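Local coordinates for protein nicotinate phosphoribosyltransferase (Vibrio cholerae, PDB 4HL7) that probably catalyses the ATP-driven synthesis of nicotinate ribonucleotide from nicotinate and phosphoribosyl pyrophosphate, a step in the biosynthesis of NAD, at residues P10-S15 and M136-E141; A149-D154 and A358-A363; Q193-V198 and F352-L357. All blocks are in the same frame, centred on the assembly; numbering follows the deposited sequence.

Contact 1. Residues P10-S15 and M136-E141; sequences PHIIRS and MAIVSE
The carboxylate of Glu-141 is gripped at both oxygens, OE1 by a salt bridge to Arg-145 one helical turn on and OE2 by the backbone N-H of Ser-192, and thus fixed it lies along the side chain of Ile-12. The two side chains run antiparallel, each passing the other's flank: Ile-12 CG1 comes to 3.7 Å from Glu-141 CD, and Ile-12 CG2 to 3.7 Å from Glu-141 OE2. An acid suits this buried place because Arg-145 probably balances its charge, while its extended methylenes, with CG anti to the backbone N (chi1 -176°), offer Ile-12 an apolar flank. The contact lays the N-terminal loop that precedes helix 21-33 against helix 131-147, which offers it Ala-137 and Glu-141, one turn apart on the same side, with Ile-138 beside them. Ile-12 CG2 also reaches the helix backbone, 3.9 Å from Ile-138 CA. Next along the loop, Ile-13 crosses Ile-138 at about a right angle, the two CG1 methylenes of Ile-13 and Ile-138 being 3.8 Å apart. Beyond that crossing Ile-13 CD1 meets Ala-137 CB at 4.0 Å, where a small residue lets the isoleucine tip come close to the helix. Glu-61 of helix 52-64 touches both Ile-12 and Ile-138.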
ATOM      1  N   PRO A  10      -9.391 -20.707   9.182  1.00 31.29           N
ATOM      2  CA  PRO A  10      -8.346 -21.705   9.075  1.00 31.55           C
ATOM      3  C   PRO A  10      -7.173 -21.251   8.230  1.00 33.26           C
ATOM      4  O   PRO A  10      -6.036 -21.615   8.505  1.00 35.73           O
ATOM      5  CB  PRO A  10      -9.068 -22.914   8.429  1.00 31.62           C
ATOM      6  CG  PRO A  10     -10.499 -22.735   8.762  1.00 33.56           C
ATOM      7  CD  PRO A  10     -10.712 -21.233   8.759  1.00 30.31           C
ATOM      8  N   HIS A  11      -7.442 -20.427   7.227  1.00 31.84           N
ATOM      9  CA  HIS A  11      -6.393 -19.976   6.307  1.00 32.45           C
ATOM     10  C   HIS A  11      -6.107 -18.493   6.534  1.00 28.24           C
ATOM     11  O   HIS A  11      -7.034 -17.697   6.720  1.00 31.45           O
ATOM     12  CB  HIS A  11      -6.823 -20.269   4.862  1.00 33.94           C
ATOM     13  CG  HIS A  11      -8.257 -19.863   4.547  1.00 40.95           C
ATOM     14  ND1 HIS A  11      -9.154 -19.513   5.514  1.00 46.23           N
ATOM     15  CD2 HIS A  11      -8.941 -19.754   3.323  1.00 41.71           C
ATOM     16  CE1 HIS A  11     -10.340 -19.189   4.944  1.00 47.54           C
ATOM     17  NE2 HIS A  11     -10.213 -19.329   3.604  1.00 43.82           N
ATOM     18  N   ILE A  12      -4.819 -18.146   6.601  1.00 25.07           N
ATOM     19  CA  ILE A  12      -4.357 -16.744   6.728  1.00 24.45           C
ATOM     20  C   ILE A  12      -4.609 -16.056   5.368  1.00 22.77           C
ATOM     21  O   ILE A  12      -5.382 -15.115   5.282  1.00 23.59           O
ATOM     22  CB  ILE A  12      -2.859 -16.700   7.164  1.00 24.72           C
ATOM     23  CG1 ILE A  12      -2.734 -17.273   8.602  1.00 26.43           C
ATOM     24  CG2 ILE A  12      -2.278 -15.286   6.982  1.00 22.27           C
ATOM     25  CD1 ILE A  12      -1.316 -17.308   9.139  1.00 28.57           C
ATOM     26  N   ILE A  13      -4.010 -16.579   4.319  1.00 22.66           N
ATOM     27  CA  ILE A  13      -4.208 -16.032   2.979  1.00 20.79           C
ATOM     28  C   ILE A  13      -5.362 -16.790   2.299  1.00 22.10           C
ATOM     29  O   ILE A  13      -5.376 -18.026   2.248  1.00 22.15           O
ATOM     30  CB  ILE A  13      -2.912 -16.107   2.135  1.00 21.17           C
ATOM     31  CG1 ILE A  13      -1.753 -15.346   2.860  1.00 20.71           C
ATOM     32  CG2 ILE A  13      -3.173 -15.623   0.714  1.00 19.31           C
ATOM     33  CD1 ILE A  13      -1.945 -13.841   3.008  1.00 21.33           C
ATOM     34  N   ARG A  14      -6.331 -16.056   1.787  1.00 21.57           N
ATOM     35  CA  ARG A  14      -7.591 -16.692   1.389  1.00 23.82           C
ATOM     36  C   ARG A  14      -7.563 -17.196  -0.060  1.00 25.23           C
ATOM     37  O   ARG A  14      -8.295 -18.092  -0.402  1.00 25.34           O
ATOM     38  CB  ARG A  14      -8.690 -15.695   1.595  1.00 25.19           C
ATOM     39  CG  ARG A  14      -8.749 -15.350   3.078  1.00 28.38           C
ATOM     40  CD  ARG A  14     -10.104 -15.424   3.560  1.00 31.62           C
ATOM     41  NE  ARG A  14     -10.162 -15.368   5.021  1.00 28.84           N
ATOM     42  CZ  ARG A  14     -11.300 -15.234   5.660  1.00 29.74           C
ATOM     43  NH1 ARG A  14     -12.430 -15.149   4.955  1.00 28.94           N
ATOM     44  NH2 ARG A  14     -11.318 -15.182   6.986  1.00 27.91           N
ATOM     45  N   SER A  15      -6.739 -16.569  -0.885  1.00 23.85           N
ATOM     46  CA  SER A  15      -6.605 -16.879  -2.340  1.00 23.80           C
ATOM     47  C   SER A  15      -5.519 -15.969  -2.871  1.00 22.65           C
ATOM     48  O   SER A  15      -5.040 -15.086  -2.143  1.00 21.50           O
ATOM     49  CB  SER A  15      -7.909 -16.623  -3.110  1.00 23.90           C
ATOM     50  OG  SER A  15      -8.138 -15.229  -3.378  1.00 23.86           O
HETATM   51  N   MSE A 136       3.254  -9.421   4.282  1.00 17.31           N
HETATM   52  CA  MSE A 136       2.898  -8.500   5.430  1.00 17.43           C
HETATM   53  C   MSE A 136       1.738  -9.047   6.183  1.00 18.22           C
HETATM   54  O   MSE A 136       1.783  -9.073   7.396  1.00 17.76           O
HETATM   55  CB  MSE A 136       2.669  -7.072   4.900  1.00 17.63           C
HETATM   56  CG  MSE A 136       4.002  -6.560   4.461  1.00 18.58           C
HETATM   57 SE   MSE A 136       3.688  -4.796   3.602  1.00 23.88          SE
HETATM   58  CE  MSE A 136       3.251  -3.781   5.242  1.00 20.84           C
ATOM     59  N   ALA A 137       0.727  -9.606   5.471  1.00 19.27           N
ATOM     60  CA  ALA A 137      -0.511 -10.157   6.103  1.00 17.90           C
ATOM     61  C   ALA A 137      -0.231 -11.384   6.928  1.00 19.19           C
ATOM     62  O   ALA A 137      -0.849 -11.608   8.001  1.00 17.95           O
ATOM     63  CB  ALA A 137      -1.598 -10.446   5.072  1.00 18.94           C
ATOM     64  N   ILE A 138       0.719 -12.171   6.426  1.00 19.02           N
ATOM     65  CA  ILE A 138       1.145 -13.370   7.108  1.00 20.68           C
ATOM     66  C   ILE A 138       1.880 -12.978   8.395  1.00 19.86           C
ATOM     67  O   ILE A 138       1.583 -13.500   9.432  1.00 20.25           O
ATOM     68  CB  ILE A 138       2.096 -14.195   6.182  1.00 19.72           C
ATOM     69  CG1 ILE A 138       1.255 -15.011   5.162  1.00 19.52           C
ATOM     70  CG2 ILE A 138       2.988 -15.133   7.037  1.00 20.42           C
ATOM     71  CD1 ILE A 138       2.101 -15.498   3.964  1.00 19.27           C
ATOM     72  N   VAL A 139       2.867 -12.091   8.302  1.00 19.96           N
ATOM     73  CA  VAL A 139       3.616 -11.709   9.517  1.00 22.06           C
ATOM     74  C   VAL A 139       2.687 -11.083  10.561  1.00 21.11           C
ATOM     75  O   VAL A 139       2.737 -11.447  11.713  1.00 21.71           O
ATOM     76  CB  VAL A 139       4.797 -10.752   9.239  1.00 21.38           C
ATOM     77  CG1 VAL A 139       5.515 -10.356  10.544  1.00 24.78           C
ATOM     78  CG2 VAL A 139       5.818 -11.415   8.307  1.00 22.10           C
ATOM     79  N   SER A 140       1.818 -10.171  10.118  1.00 21.24           N
ATOM     80  CA  SER A 140       0.775  -9.629  11.005  1.00 21.02           C
ATOM     81  C   SER A 140      -0.058 -10.662  11.703  1.00 21.61           C
ATOM     82  O   SER A 140      -0.132 -10.662  12.955  1.00 20.74           O
ATOM     83  CB  SER A 140      -0.124  -8.598  10.270  1.00 20.51           C
ATOM     84  OG  SER A 140      -0.924  -7.924  11.242  1.00 23.74           O
ATOM     85  N   GLU A 141      -0.665 -11.563  10.930  1.00 20.32           N
ATOM     86  CA  GLU A 141      -1.570 -12.558  11.493  1.00 20.87           C
ATOM     87  C   GLU A 141      -0.893 -13.650  12.351  1.00 22.34           C
ATOM     88  O   GLU A 141      -1.511 -14.146  13.314  1.00 23.97           O
ATOM     89  CB  GLU A 141      -2.468 -13.193  10.419  1.00 20.67           C
ATOM     90  CG  GLU A 141      -3.452 -14.159  11.076  1.00 21.60           C
ATOM     91  CD  GLU A 141      -4.641 -14.521  10.241  1.00 22.30           C
ATOM     92  OE1 GLU A 141      -5.321 -15.500  10.632  1.00 25.68           O
ATOM     93  OE2 GLU A 141      -4.887 -13.883   9.199  1.00 22.34           O
TER

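Contact 2. Residues A149-D154 and A358-A363; sequences AEVPAD and ANWRNA
The indole of Trp-360 has Val-151 CA over one face, with Pro-152 CD approaching obliquely on that side; the backbone N of Asn-362, two residues on, lies on the opposite side, displaced toward the ring's margin, while Glu-150 OE2 sits at the edge, in the ring plane. Over the first face, Val-151 CA makes a CH-pi contact with the six-membered ring of Trp-360, 4.3 Å from its centroid and 24° off the normal. The branch CG2 of Val-151 adds to this contact, reaching 3.7 Å from Trp-360 CZ3. Pro-152 CD comes to 3.6 Å from Trp-360 CZ2; a proline suits the spot because its rigid ring presents apolar carbons to the indole without a backbone N-H to satisfy. The tryptophan gets there with CG anti to the backbone N (chi1 -174°), which carries the long ring across to the other loop.

Glu-150 bends at chi2, and its carboxylate plane ends up 30° from the indole plane. Its OE2 is 3.8 Å from Trp-360 CZ3 and accepts a hydrogen bond of 2.8 Å from a water, which in turn accepts one from Asn-362 ND2. At the other end of that amide, OD1 accepts the backbone N-H of Val-366, farther along its own loop, so OD1 is tied within that loop and ND2 is left to face the water. Here the loop between helices 131-147 and 155-174 meets the loop that runs from helix 351-354 to strand 372-380, at the surface of the protein; Leu-155 of helix 155-174 also touches the indole. No direct hydrogen bond crosses the contact, so its cohesion rests on dispersion and CH-pi contacts at the indole, with the carboxylate near the ring's C-H edge and one water bridging Glu-150 OE2 and Asn-362 ND2.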
ATOM      1  N   ALA A 149      -3.833 -14.150  20.941  1.00 28.69           N
ATOM      2  CA  ALA A 149      -4.841 -15.156  20.665  1.00 30.30           C
ATOM      3  C   ALA A 149      -6.039 -15.027  21.616  1.00 32.03           C
ATOM      4  O   ALA A 149      -7.163 -15.400  21.274  1.00 32.30           O
ATOM      5  CB  ALA A 149      -4.205 -16.552  20.727  1.00 29.87           C
ATOM      6  N   GLU A 150      -5.836 -14.410  22.775  1.00 32.66           N
ATOM      7  CA  GLU A 150      -6.932 -14.319  23.766  1.00 34.65           C
ATOM      8  C   GLU A 150      -7.843 -13.060  23.624  1.00 32.34           C
ATOM      9  O   GLU A 150      -8.805 -12.851  24.406  1.00 30.28           O
ATOM     10  CB  GLU A 150      -6.385 -14.544  25.203  1.00 38.65           C
ATOM     11  CG  GLU A 150      -5.418 -13.466  25.737  1.00 44.47           C
ATOM     12  CD  GLU A 150      -4.270 -13.040  24.778  1.00 50.77           C
ATOM     13  OE1 GLU A 150      -3.652 -13.896  24.074  1.00 50.34           O
ATOM     14  OE2 GLU A 150      -3.963 -11.827  24.744  1.00 48.99           O
ATOM     15  N   VAL A 151      -7.571 -12.230  22.627  1.00 30.61           N
ATOM     16  CA  VAL A 151      -8.433 -11.071  22.382  1.00 29.51           C
ATOM     17  C   VAL A 151      -9.891 -11.542  22.304  1.00 31.49           C
ATOM     18  O   VAL A 151     -10.174 -12.472  21.596  1.00 33.91           O
ATOM     19  CB  VAL A 151      -8.040 -10.341  21.080  1.00 26.95           C
ATOM     20  CG1 VAL A 151      -9.072  -9.285  20.712  1.00 26.61           C
ATOM     21  CG2 VAL A 151      -6.652  -9.746  21.235  1.00 25.06           C
ATOM     22  N   PRO A 152     -10.820 -10.884  23.024  1.00 31.84           N
ATOM     23  CA  PRO A 152     -12.239 -11.291  22.873  1.00 32.61           C
ATOM     24  C   PRO A 152     -12.717 -11.214  21.405  1.00 32.45           C
ATOM     25  O   PRO A 152     -12.566 -10.182  20.743  1.00 29.36           O
ATOM     26  CB  PRO A 152     -12.993 -10.261  23.713  1.00 30.82           C
ATOM     27  CG  PRO A 152     -11.967  -9.707  24.642  1.00 32.27           C
ATOM     28  CD  PRO A 152     -10.692  -9.661  23.830  1.00 32.09           C
ATOM     29  N   ALA A 153     -13.324 -12.290  20.912  1.00 34.33           N
ATOM     30  CA  ALA A 153     -13.609 -12.348  19.473  1.00 34.23           C
ATOM     31  C   ALA A 153     -14.587 -11.252  19.005  1.00 32.92           C
ATOM     32  O   ALA A 153     -14.519 -10.829  17.872  1.00 31.70           O
ATOM     33  CB  ALA A 153     -14.073 -13.739  19.052  1.00 33.96           C
ATOM     34  N   ASP A 154     -15.440 -10.749  19.897  1.00 31.53           N
ATOM     35  CA  ASP A 154     -16.332  -9.679  19.477  1.00 34.38           C
ATOM     36  C   ASP A 154     -15.760  -8.261  19.612  1.00 30.14           C
ATOM     37  O   ASP A 154     -16.403  -7.311  19.228  1.00 30.84           O
ATOM     38  CB  ASP A 154     -17.684  -9.782  20.181  1.00 42.79           C
ATOM     39  CG  ASP A 154     -17.564  -9.843  21.691  1.00 49.40           C
ATOM     40  OD1 ASP A 154     -16.573  -9.323  22.259  1.00 50.68           O
ATOM     41  OD2 ASP A 154     -18.482 -10.414  22.318  1.00 56.64           O
ATOM     42  N   ALA A 358      -8.573  -0.605  20.101  1.00 23.73           N
ATOM     43  CA  ALA A 358      -8.785   0.510  21.016  1.00 26.36           C
ATOM     44  C   ALA A 358      -7.919   0.335  22.291  1.00 26.52           C
ATOM     45  O   ALA A 358      -8.390   0.511  23.387  1.00 29.05           O
ATOM     46  CB  ALA A 358     -10.280   0.647  21.362  1.00 24.73           C
ATOM     47  N   ASN A 359      -6.654  -0.021  22.119  1.00 27.77           N
ATOM     48  CA  ASN A 359      -5.716  -0.047  23.233  1.00 31.00           C
ATOM     49  C   ASN A 359      -6.025  -1.136  24.240  1.00 28.83           C
ATOM     50  O   ASN A 359      -5.598  -1.062  25.379  1.00 29.53           O
ATOM     51  CB  ASN A 359      -5.673   1.316  23.973  1.00 35.88           C
ATOM     52  CG  ASN A 359      -5.179   2.440  23.086  1.00 40.20           C
ATOM     53  OD1 ASN A 359      -4.396   2.217  22.160  1.00 40.33           O
ATOM     54  ND2 ASN A 359      -5.634   3.664  23.368  1.00 43.53           N
ATOM     55  N   TRP A 360      -6.818  -2.122  23.833  1.00 26.44           N
ATOM     56  CA  TRP A 360      -7.112  -3.269  24.662  1.00 26.49           C
ATOM     57  C   TRP A 360      -5.878  -3.801  25.384  1.00 26.88           C
ATOM     58  O   TRP A 360      -4.868  -4.009  24.773  1.00 28.35           O
ATOM     59  CB  TRP A 360      -7.724  -4.381  23.814  1.00 25.23           C
ATOM     60  CG  TRP A 360      -8.176  -5.536  24.688  1.00 27.09           C
ATOM     61  CD1 TRP A 360      -9.299  -5.592  25.496  1.00 28.57           C
ATOM     62  CD2 TRP A 360      -7.512  -6.835  24.854  1.00 26.79           C
ATOM     63  NE1 TRP A 360      -9.372  -6.818  26.155  1.00 29.61           N
ATOM     64  CE2 TRP A 360      -8.346  -7.617  25.765  1.00 28.45           C
ATOM     65  CE3 TRP A 360      -6.374  -7.408  24.331  1.00 27.50           C
ATOM     66  CZ2 TRP A 360      -8.006  -8.893  26.155  1.00 30.00           C
ATOM     67  CZ3 TRP A 360      -6.051  -8.706  24.699  1.00 28.13           C
ATOM     68  CH2 TRP A 360      -6.846  -9.431  25.594  1.00 29.41           C
ATOM     69  N   ARG A 361      -5.961  -4.033  26.691  1.00 27.05           N
ATOM     70  CA  ARG A 361      -4.794  -4.544  27.427  1.00 27.82           C
ATOM     71  C   ARG A 361      -4.947  -6.047  27.590  1.00 28.27           C
ATOM     72  O   ARG A 361      -6.043  -6.529  27.979  1.00 28.04           O
ATOM     73  CB  ARG A 361      -4.695  -3.917  28.845  1.00 29.86           C
ATOM     74  CG  ARG A 361      -4.294  -2.450  28.886  1.00 34.01           C
ATOM     75  CD  ARG A 361      -4.207  -1.866  30.322  1.00 37.15           C
ATOM     76  NE  ARG A 361      -3.811  -0.453  30.215  1.00 41.91           N
ATOM     77  CZ  ARG A 361      -2.547  -0.020  30.001  1.00 46.16           C
ATOM     78  NH1 ARG A 361      -1.524  -0.876  29.959  1.00 44.17           N
ATOM     79  NH2 ARG A 361      -2.297   1.278  29.850  1.00 42.42           N
ATOM     80  N   ASN A 362      -3.849  -6.787  27.415  1.00 27.91           N
ATOM     81  CA  ASN A 362      -3.876  -8.208  27.718  1.00 30.43           C
ATOM     82  C   ASN A 362      -3.852  -8.449  29.229  1.00 29.73           C
ATOM     83  O   ASN A 362      -3.838  -7.479  30.016  1.00 29.77           O
ATOM     84  CB  ASN A 362      -2.741  -8.949  26.989  1.00 30.97           C
ATOM     85  CG  ASN A 362      -1.360  -8.631  27.557  1.00 33.11           C
ATOM     86  OD1 ASN A 362      -1.219  -8.048  28.655  1.00 32.96           O
ATOM     87  ND2 ASN A 362      -0.328  -9.038  26.825  1.00 33.68           N
ATOM     88  N   ALA A 363      -3.850  -9.717  29.644  1.00 30.46           N
ATOM     89  CA  ALA A 363      -3.980 -10.060  31.057  1.00 33.61           C
ATOM     90  C   ALA A 363      -2.791  -9.510  31.854  1.00 33.88           C
ATOM     91  O   ALA A 363      -2.898  -9.287  33.059  1.00 34.62           O
ATOM     92  CB  ALA A 363      -4.086 -11.571  31.250  1.00 33.56           C
TER
HETATM   93  O   HOH W   1      -1.415 -10.719  24.777  1.00 28.94           O

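Contact 3. Residues Q193-V198 and F352-L357; sequences QVQRDV and FLTNDL
Gln-195 starts beside Thr-354, its CB 4.1 Å from Thr-354 CG2 and its CG closer, at 3.8 Å from the same methyl. The two side chains run parallel. With chi1 (-175°) and chi2 both near 180°, the glutamine chain is stretched out past the threonine, and its amide finds polar partners elsewhere: OE1 accepts from Arg-189, and NE2 bonds to Thr-186 OG1 and Glu-183 OE2. Glutamine suits this buried place because its methylenes pack against a methyl while both ends of its amide are satisfied.

Thr-354 divides its own two branches in a similar way. Its CG2 faces the glutamine, whereas OG1, flanked by both backbone arms (chi1 63°), hydrogen-bonds to the carbonyl oxygen of Gly-185. The contact joins helix 192-205 to the short helix 351-354, which follows strand 344-349 of the parallel sheet, in the alpha/beta part of the enzyme, which is related to TIM barrels. Glu-183, on the neighbouring strand 181-183, touches both Leu-353 and Thr-354.

Two valines one turn apart, Val-194 and Val-198, point toward the C-terminal end of helix 351-354 and meet its backbone carbonyls. Val-194 CG1 lies 3.8 Å from Thr-354 O, and Val-198 CG2 lies 3.7 Å from Leu-353 O. Val-198 CG1 adds a looser apolar touch, 4.3 Å from Leu-353 CB. The two segments approach most closely at the CA atoms of Gln-195 and Thr-354, 5.3 Å apart, which is consistent with short branched side chains before and after Gln-195 in the helix. Helix 155-174 borders the same valines, with Pro-156 touching Val-194 and Leu-160 touching Val-198.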
ATOM      1  N   GLN A 193      -9.832 -12.947   8.912  1.00 21.19           N
ATOM      2  CA  GLN A 193     -11.194 -13.025   9.503  1.00 23.33           C
ATOM      3  C   GLN A 193     -11.648 -11.674  10.010  1.00 23.20           C
ATOM      4  O   GLN A 193     -12.816 -11.273   9.770  1.00 22.19           O
ATOM      5  CB  GLN A 193     -11.285 -14.101  10.618  1.00 26.21           C
ATOM      6  CG  GLN A 193     -12.710 -14.394  11.137  1.00 28.42           C
ATOM      7  CD  GLN A 193     -13.636 -14.814  10.019  1.00 30.00           C
ATOM      8  OE1 GLN A 193     -13.293 -15.656   9.233  1.00 32.71           O
ATOM      9  NE2 GLN A 193     -14.749 -14.128   9.882  1.00 30.25           N
ATOM     10  N   VAL A 194     -10.754 -10.955  10.713  1.00 22.06           N
ATOM     11  CA  VAL A 194     -11.113  -9.632  11.178  1.00 22.36           C
ATOM     12  C   VAL A 194     -11.345  -8.678  10.028  1.00 21.18           C
ATOM     13  O   VAL A 194     -12.331  -7.912  10.053  1.00 19.82           O
ATOM     14  CB  VAL A 194     -10.078  -9.009  12.147  1.00 24.77           C
ATOM     15  CG1 VAL A 194     -10.358  -7.514  12.322  1.00 22.23           C
ATOM     16  CG2 VAL A 194     -10.108  -9.746  13.471  1.00 25.21           C
ATOM     17  N   GLN A 195     -10.495  -8.714   8.999  1.00 19.70           N
ATOM     18  CA  GLN A 195     -10.739  -7.851   7.833  1.00 18.92           C
ATOM     19  C   GLN A 195     -12.066  -8.221   7.192  1.00 18.90           C
ATOM     20  O   GLN A 195     -12.803  -7.337   6.721  1.00 19.55           O
ATOM     21  CB  GLN A 195      -9.648  -7.982   6.762  1.00 18.26           C
ATOM     22  CG  GLN A 195      -9.829  -6.992   5.578  1.00 17.49           C
ATOM     23  CD  GLN A 195      -8.719  -7.079   4.560  1.00 18.64           C
ATOM     24  OE1 GLN A 195      -7.993  -8.067   4.518  1.00 18.33           O
ATOM     25  NE2 GLN A 195      -8.566  -6.031   3.735  1.00 17.93           N
ATOM     26  N   ARG A 196     -12.300  -9.531   7.067  1.00 20.12           N
ATOM     27  CA  ARG A 196     -13.546 -10.012   6.443  1.00 24.07           C
ATOM     28  C   ARG A 196     -14.775  -9.400   7.165  1.00 24.01           C
ATOM     29  O   ARG A 196     -15.650  -8.807   6.521  1.00 22.55           O
ATOM     30  CB  ARG A 196     -13.607 -11.536   6.422  1.00 23.35           C
ATOM     31  CG  ARG A 196     -14.829 -12.093   5.660  1.00 25.94           C
ATOM     32  CD  ARG A 196     -15.946 -12.450   6.636  1.00 31.90           C
ATOM     33  NE  ARG A 196     -17.235 -12.499   5.951  1.00 35.15           N
ATOM     34  CZ  ARG A 196     -18.403 -12.196   6.529  1.00 36.62           C
ATOM     35  NH1 ARG A 196     -19.523 -12.271   5.826  1.00 36.33           N
ATOM     36  NH2 ARG A 196     -18.446 -11.805   7.802  1.00 35.59           N
ATOM     37  N   ASP A 197     -14.799  -9.499   8.487  1.00 22.94           N
ATOM     38  CA  ASP A 197     -15.931  -9.001   9.289  1.00 24.06           C
ATOM     39  C   ASP A 197     -16.042  -7.476   9.226  1.00 24.27           C
ATOM     40  O   ASP A 197     -17.142  -6.916   9.276  1.00 22.50           O
ATOM     41  CB  ASP A 197     -15.743  -9.380  10.736  1.00 25.68           C
ATOM     42  CG  ASP A 197     -15.995 -10.859  10.999  1.00 31.54           C
ATOM     43  OD1 ASP A 197     -16.558 -11.534  10.124  1.00 33.48           O
ATOM     44  OD2 ASP A 197     -15.548 -11.347  12.053  1.00 32.67           O
ATOM     45  N   VAL A 198     -14.889  -6.807   9.219  1.00 20.79           N
ATOM     46  CA  VAL A 198     -14.842  -5.365   9.112  1.00 21.73           C
ATOM     47  C   VAL A 198     -15.466  -4.888   7.814  1.00 22.76           C
ATOM     48  O   VAL A 198     -16.308  -3.976   7.820  1.00 23.13           O
ATOM     49  CB  VAL A 198     -13.393  -4.820   9.299  1.00 23.01           C
ATOM     50  CG1 VAL A 198     -13.284  -3.388   8.763  1.00 24.08           C
ATOM     51  CG2 VAL A 198     -13.017  -4.957  10.788  1.00 21.92           C
ATOM     52  N   PHE A 352      -6.430   1.652  10.932  1.00 19.24           N
ATOM     53  CA  PHE A 352      -7.530   2.157  11.768  1.00 18.78           C
ATOM     54  C   PHE A 352      -8.764   1.317  11.558  1.00 19.03           C
ATOM     55  O   PHE A 352      -9.580   1.169  12.475  1.00 19.63           O
ATOM     56  CB  PHE A 352      -7.799   3.607  11.418  1.00 18.57           C
ATOM     57  CG  PHE A 352      -9.019   4.195  12.071  1.00 19.76           C
ATOM     58  CD1 PHE A 352     -10.220   4.245  11.391  1.00 20.57           C
ATOM     59  CD2 PHE A 352      -8.945   4.771  13.359  1.00 22.87           C
ATOM     60  CE1 PHE A 352     -11.339   4.839  11.958  1.00 18.60           C
ATOM     61  CE2 PHE A 352     -10.075   5.366  13.929  1.00 22.54           C
ATOM     62  CZ  PHE A 352     -11.266   5.409  13.205  1.00 21.07           C
ATOM     63  N   LEU A 353      -8.906   0.729  10.373  1.00 18.31           N
ATOM     64  CA  LEU A 353     -10.045  -0.169  10.101  1.00 19.19           C
ATOM     65  C   LEU A 353      -9.818  -1.622  10.552  1.00 19.22           C
ATOM     66  O   LEU A 353     -10.681  -2.175  11.257  1.00 19.63           O
ATOM     67  CB  LEU A 353     -10.490  -0.158   8.604  1.00 17.91           C
ATOM     68  CG  LEU A 353     -11.107   1.164   8.090  1.00 19.39           C
ATOM     69  CD1 LEU A 353     -11.377   1.073   6.589  1.00 18.77           C
ATOM     70  CD2 LEU A 353     -12.387   1.499   8.880  1.00 21.07           C
ATOM     71  N   THR A 354      -8.706  -2.235  10.089  1.00 18.73           N
ATOM     72  CA  THR A 354      -8.508  -3.706  10.198  1.00 19.60           C
ATOM     73  C   THR A 354      -7.578  -4.160  11.297  1.00 19.00           C
ATOM     74  O   THR A 354      -7.334  -5.386  11.471  1.00 18.63           O
ATOM     75  CB  THR A 354      -7.999  -4.285   8.852  1.00 18.23           C
ATOM     76  OG1 THR A 354      -6.720  -3.732   8.547  1.00 20.06           O
ATOM     77  CG2 THR A 354      -8.992  -4.026   7.720  1.00 19.85           C
ATOM     78  N   ASN A 355      -7.064  -3.217  12.089  1.00 18.67           N
ATOM     79  CA  ASN A 355      -6.189  -3.608  13.191  1.00 20.26           C
ATOM     80  C   ASN A 355      -6.217  -2.597  14.327  1.00 20.43           C
ATOM     81  O   ASN A 355      -5.190  -2.025  14.699  1.00 21.73           O
ATOM     82  CB  ASN A 355      -4.755  -3.758  12.655  1.00 18.94           C
ATOM     83  CG  ASN A 355      -3.924  -4.712  13.509  1.00 20.89           C
ATOM     84  OD1 ASN A 355      -4.266  -5.012  14.641  1.00 21.54           O
ATOM     85  ND2 ASN A 355      -2.830  -5.174  12.966  1.00 20.75           N
ATOM     86  N   ASP A 356      -7.392  -2.423  14.895  1.00 22.76           N
ATOM     87  CA  ASP A 356      -7.582  -1.445  15.953  1.00 22.26           C
ATOM     88  C   ASP A 356      -8.399  -2.123  17.061  1.00 22.73           C
ATOM     89  O   ASP A 356      -9.546  -2.523  16.846  1.00 22.92           O
ATOM     90  CB  ASP A 356      -8.310  -0.202  15.413  1.00 24.11           C
ATOM     91  CG  ASP A 356      -8.519   0.875  16.525  1.00 32.15           C
ATOM     92  OD1 ASP A 356      -9.098   1.967  16.259  1.00 31.99           O
ATOM     93  OD2 ASP A 356      -8.059   0.600  17.657  1.00 31.77           O
ATOM     94  N   LEU A 357      -7.791  -2.268  18.242  1.00 21.42           N
ATOM     95  CA  LEU A 357      -8.475  -2.901  19.391  1.00 22.24           C
ATOM     96  C   LEU A 357      -8.673  -1.864  20.496  1.00 22.62           C
ATOM     97  O   LEU A 357      -8.935  -2.206  21.658  1.00 24.74           O
ATOM     98  CB  LEU A 357      -7.659  -4.095  19.955  1.00 23.81           C
ATOM     99  CG  LEU A 357      -7.464  -5.235  18.942  1.00 24.49           C
ATOM    100  CD1 LEU A 357      -6.738  -6.407  19.591  1.00 24.24           C
ATOM    101  CD2 LEU A 357      -8.841  -5.660  18.477  1.00 24.97           C
TER

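The three contacts lie on the same side of the chain's centre. Contact 1 closes along the chain before the other two open, while contact 3 falls within the long span between the segments of contact 2. Centres of contacts 1 and 3 are about 13 Å apart, as are those of 2 and 3; contacts 1 and 2 are about 19 Å apart between centres. Helix 131-147 provides one side of contact 1 and leads into the first loop of contact 2, where Val-151 packs on Leu-357 of contact 3. Contact 1 lies within the N-terminal part and contact 3 within the parallel-sheet part; a probable hydrogen bond of 3.0 Å from Arg-14 NH2 to Gln-193 OE1, together with contact 2, joins the two.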